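Local atomic coordinates of ethanolamine utilization protein EutL (Clostridium perfringens E str. JGS1987, PDB entry 4TME), a protein that forms part of the bacterial microcompartment shell for ethanolamine utilization and binds ethanolamine, which probably controls opening of its transport pore. Residues V60-R66 with E82-A88. Sequence-based numbering, arbitrary orientation.
Sequences VDVVYAR and EVIGILA. With ETA (ethanolamine), chain K.
V63 and Y64 both face I86, and this two-against-one pairing, a classic beta bulge, interrupts an otherwise regular antiparallel pairing of 61-66 with 83-88. I86 O accepts from V63 N (2.9 Å), nearly in line with its C=O. A weak bond from Y64 N reaches the same I86 O at 3.4 Å, and I86 N returns one to Y64 O. On either side of the bulge, D61 with A88 and R66 with I84 form hydrogen-bonded pairs, each joined by two bonds.

Apolar side chains pair on both faces. The bulge turns V63 so that its methyls reach different partners: with CG1 anti to the carbonyl carbon (chi1 -63°), CG2 meets I86 CG2 roughly at right angles, while CG1 rests 3.6 Å from the small CB of A88. On the face that carries Y64, I86, I84 and A88, the CB atoms of Y64 and I86 lie 3.6 Å apart, and I84 CG2 reaches the edge of the Y64 ring at CE1, 4.0 Å away. On the other face L87 CD2 meets V62 CG2, and it also touches CG2 of V60, just before the strand. There G85, lacking a side chain, pairs with small A65, CA to CA 4.5 Å.

Among the polar groups, E82, its chain extended beyond CG, brings OE2 to bound ethanolamine, accepting from ethanolamine O (2.6 Å) and N (3.0 Å); D44 N also donates to OE2, and A72 N to OE1.

In this BMC domain, strand 83-89 lies between strands 61-67 and 35-41. Helix 44-57 covers A65 and V83, whereas a second subunit packs on I84 and I86 and accepts a hydrogen bond from Y64 OH at its P178 O.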
ATOM      1  N   VAL C  60       7.725  21.215  20.670  1.00 24.53           N
ATOM      2  CA  VAL C  60       7.637  19.880  20.089  1.00 24.67           C
ATOM      3  C   VAL C  60       8.024  19.911  18.612  1.00 24.24           C
ATOM      4  O   VAL C  60       7.834  20.917  17.920  1.00 26.12           O
ATOM      5  CB  VAL C  60       6.224  19.265  20.191  1.00 25.17           C
ATOM      6  CG1 VAL C  60       5.869  19.012  21.643  1.00 25.57           C
ATOM      7  CG2 VAL C  60       5.190  20.156  19.529  1.00 24.26           C
ATOM      8  N   ASP C  61       8.552  18.783  18.158  1.00 23.44           N
ATOM      9  CA  ASP C  61       8.871  18.544  16.744  1.00 23.56           C
ATOM     10  C   ASP C  61       8.027  17.387  16.241  1.00 21.75           C
ATOM     11  O   ASP C  61       7.783  16.438  16.981  1.00 22.89           O
ATOM     12  CB  ASP C  61      10.344  18.174  16.554  1.00 27.72           C
ATOM     13  CG  ASP C  61      11.306  19.275  16.952  1.00 33.43           C
ATOM     14  OD1 ASP C  61      11.106  20.437  16.552  1.00 32.57           O
ATOM     15  OD2 ASP C  61      12.287  18.961  17.656  1.00 37.76           O
ATOM     16  N   VAL C  62       7.598  17.414  14.969  1.00 22.94           N
ATOM     17  CA  VAL C  62       6.982  16.218  14.394  1.00 23.36           C
ATOM     18  C   VAL C  62       8.092  15.298  13.941  1.00 24.67           C
ATOM     19  O   VAL C  62       8.874  15.676  13.062  1.00 25.37           O
ATOM     20  CB  VAL C  62       6.069  16.567  13.224  1.00 23.28           C
ATOM     21  CG1 VAL C  62       5.448  15.295  12.608  1.00 24.10           C
ATOM     22  CG2 VAL C  62       5.000  17.551  13.704  1.00 23.03           C
ATOM     23  N   VAL C  63       8.181  14.111  14.539  1.00 22.62           N
ATOM     24  CA  VAL C  63       9.292  13.208  14.236  1.00 23.40           C
ATOM     25  C   VAL C  63       8.833  11.986  13.470  1.00 23.79           C
ATOM     26  O   VAL C  63       9.665  11.216  12.962  1.00 25.63           O
ATOM     27  CB  VAL C  63      10.034  12.765  15.517  1.00 24.08           C
ATOM     28  CG1 VAL C  63      10.648  13.990  16.187  1.00 25.22           C
ATOM     29  CG2 VAL C  63       9.127  11.991  16.468  1.00 24.86           C
ATOM     30  N   TYR C  64       7.520  11.815  13.363  1.00 22.39           N
ATOM     31  CA  TYR C  64       6.956  10.680  12.637  1.00 23.33           C
ATOM     32  C   TYR C  64       5.559  11.031  12.169  1.00 23.30           C
ATOM     33  O   TYR C  64       4.752  11.582  12.925  1.00 24.06           O
ATOM     34  CB  TYR C  64       6.943   9.433  13.537  1.00 24.04           C
ATOM     35  CG  TYR C  64       6.861   8.120  12.765  1.00 22.66           C
ATOM     36  CD1 TYR C  64       5.645   7.620  12.354  1.00 22.11           C
ATOM     37  CD2 TYR C  64       8.008   7.407  12.460  1.00 24.15           C
ATOM     38  CE1 TYR C  64       5.564   6.404  11.633  1.00 22.20           C
ATOM     39  CE2 TYR C  64       7.941   6.214  11.765  1.00 24.44           C
ATOM     40  CZ  TYR C  64       6.707   5.721  11.354  1.00 23.75           C
ATOM     41  OH  TYR C  64       6.662   4.530  10.627  1.00 23.54           O
ATOM     42  N   ALA C  65       5.250  10.732  10.903  1.00 22.48           N
ATOM     43  CA  ALA C  65       3.959  11.089  10.342  1.00 22.48           C
ATOM     44  C   ALA C  65       3.687  10.247   9.112  1.00 21.41           C
ATOM     45  O   ALA C  65       4.288  10.491   8.054  1.00 23.11           O
ATOM     46  CB  ALA C  65       3.927  12.589   9.970  1.00 24.25           C
ATOM     47  N   ARG C  66       2.830   9.245   9.248  1.00 19.93           N
ATOM     48  CA  ARG C  66       2.563   8.319   8.141  1.00 19.48           C
ATOM     49  C   ARG C  66       1.090   7.968   8.027  1.00 19.42           C
ATOM     50  O   ARG C  66       0.388   7.856   9.041  1.00 19.58           O
ATOM     51  CB  ARG C  66       3.350   7.013   8.306  1.00 20.48           C
ATOM     52  CG  ARG C  66       4.878   7.096   8.233  1.00 22.69           C
ATOM     53  CD  ARG C  66       5.382   7.396   6.830  1.00 25.91           C
ATOM     54  NE  ARG C  66       4.821   6.486   5.809  1.00 27.18           N
ATOM     55  CZ  ARG C  66       5.189   5.219   5.610  1.00 29.05           C
ATOM     56  NH1 ARG C  66       6.143   4.660   6.339  1.00 29.77           N
ATOM     57  NH2 ARG C  66       4.605   4.493   4.651  1.00 28.52           N
ATOM     58  N   GLU C  82      -6.389   6.213   9.644  1.00 20.73           N
ATOM     59  CA  GLU C  82      -5.512   6.293   8.496  1.00 21.91           C
ATOM     60  C   GLU C  82      -4.285   7.156   8.700  1.00 21.44           C
ATOM     61  O   GLU C  82      -3.635   7.555   7.738  1.00 20.01           O
ATOM     62  CB  GLU C  82      -6.292   6.786   7.274  1.00 22.44           C
ATOM     63  CG  GLU C  82      -6.801   8.202   7.374  1.00 22.25           C
ATOM     64  CD  GLU C  82      -7.562   8.664   6.127  1.00 23.09           C
ATOM     65  OE1 GLU C  82      -8.251   7.829   5.485  1.00 24.25           O
ATOM     66  OE2 GLU C  82      -7.478   9.885   5.803  1.00 22.77           O
ATOM     67  N   VAL C  83      -3.918   7.423   9.947  1.00 21.50           N
ATOM     68  CA  VAL C  83      -2.711   8.189  10.202  1.00 21.00           C
ATOM     69  C   VAL C  83      -2.161   7.915  11.603  1.00 21.98           C
ATOM     70  O   VAL C  83      -2.933   7.713  12.548  1.00 21.49           O
ATOM     71  CB  VAL C  83      -2.971   9.714  10.044  1.00 19.70           C
ATOM     72  CG1 VAL C  83      -4.003  10.229  11.059  1.00 20.21           C
ATOM     73  CG2 VAL C  83      -1.694  10.529  10.126  1.00 21.10           C
ATOM     74  N   ILE C  84      -0.836   7.897  11.703  1.00 19.66           N
ATOM     75  CA  ILE C  84      -0.155   7.940  12.998  1.00 20.38           C
ATOM     76  C   ILE C  84       0.799   9.127  12.975  1.00 20.53           C
ATOM     77  O   ILE C  84       1.553   9.352  12.008  1.00 21.17           O
ATOM     78  CB  ILE C  84       0.603   6.630  13.343  1.00 22.33           C
ATOM     79  CG1 ILE C  84       1.224   6.796  14.757  1.00 26.88           C
ATOM     80  CG2 ILE C  84       1.614   6.267  12.234  1.00 22.57           C
ATOM     81  CD1 ILE C  84       1.633   5.550  15.417  1.00 27.62           C
ATOM     82  N   GLY C  85       0.723   9.942  14.028  1.00 20.23           N
ATOM     83  CA  GLY C  85       1.603  11.076  14.184  1.00 21.40           C
ATOM     84  C   GLY C  85       2.366  10.955  15.495  1.00 21.38           C
ATOM     85  O   GLY C  85       1.807  10.476  16.488  1.00 21.67           O
ATOM     86  N   ILE C  86       3.643  11.338  15.493  1.00 20.39           N
ATOM     87  CA  ILE C  86       4.437  11.350  16.716  1.00 20.24           C
ATOM     88  C   ILE C  86       5.114  12.692  16.898  1.00 21.86           C
ATOM     89  O   ILE C  86       5.870  13.161  16.033  1.00 22.01           O
ATOM     90  CB  ILE C  86       5.518  10.231  16.733  1.00 22.63           C
ATOM     91  CG1 ILE C  86       4.855   8.869  16.554  1.00 23.32           C
ATOM     92  CG2 ILE C  86       6.301  10.250  18.084  1.00 23.73           C
ATOM     93  CD1 ILE C  86       5.805   7.671  16.541  1.00 24.35           C
ATOM     94  N   LEU C  87       4.799  13.321  18.025  1.00 21.82           N
ATOM     95  CA  LEU C  87       5.461  14.532  18.483  1.00 23.50           C
ATOM     96  C   LEU C  87       6.574  14.163  19.445  1.00 24.36           C
ATOM     97  O   LEU C  87       6.433  13.211  20.208  1.00 24.66           O
ATOM     98  CB  LEU C  87       4.473  15.458  19.208  1.00 23.13           C
ATOM     99  CG  LEU C  87       3.340  16.041  18.370  1.00 22.56           C
ATOM    100  CD1 LEU C  87       2.370  16.749  19.326  1.00 22.81           C
ATOM    101  CD2 LEU C  87       3.888  17.027  17.368  1.00 22.37           C
ATOM    102  N   ALA C  88       7.677  14.896  19.409  1.00 24.59           N
ATOM    103  CA  ALA C  88       8.745  14.697  20.390  1.00 24.92           C
ATOM    104  C   ALA C  88       9.107  16.034  21.033  1.00 25.05           C
ATOM    105  O   ALA C  88       9.114  17.080  20.393  1.00 25.15           O
ATOM    106  CB  ALA C  88       9.974  14.061  19.756  1.00 26.06           C
TER
HETATM  107  CA  ETA K 302      -7.540  11.730   2.577  1.00 26.56           C
HETATM  108  N   ETA K 302      -6.853  10.508   2.942  1.00 24.71           N
HETATM  109  C   ETA K 302      -8.934  11.768   3.186  1.00 29.63           C
HETATM  110  O   ETA K 302      -8.919  11.615   4.582  1.00 30.02           O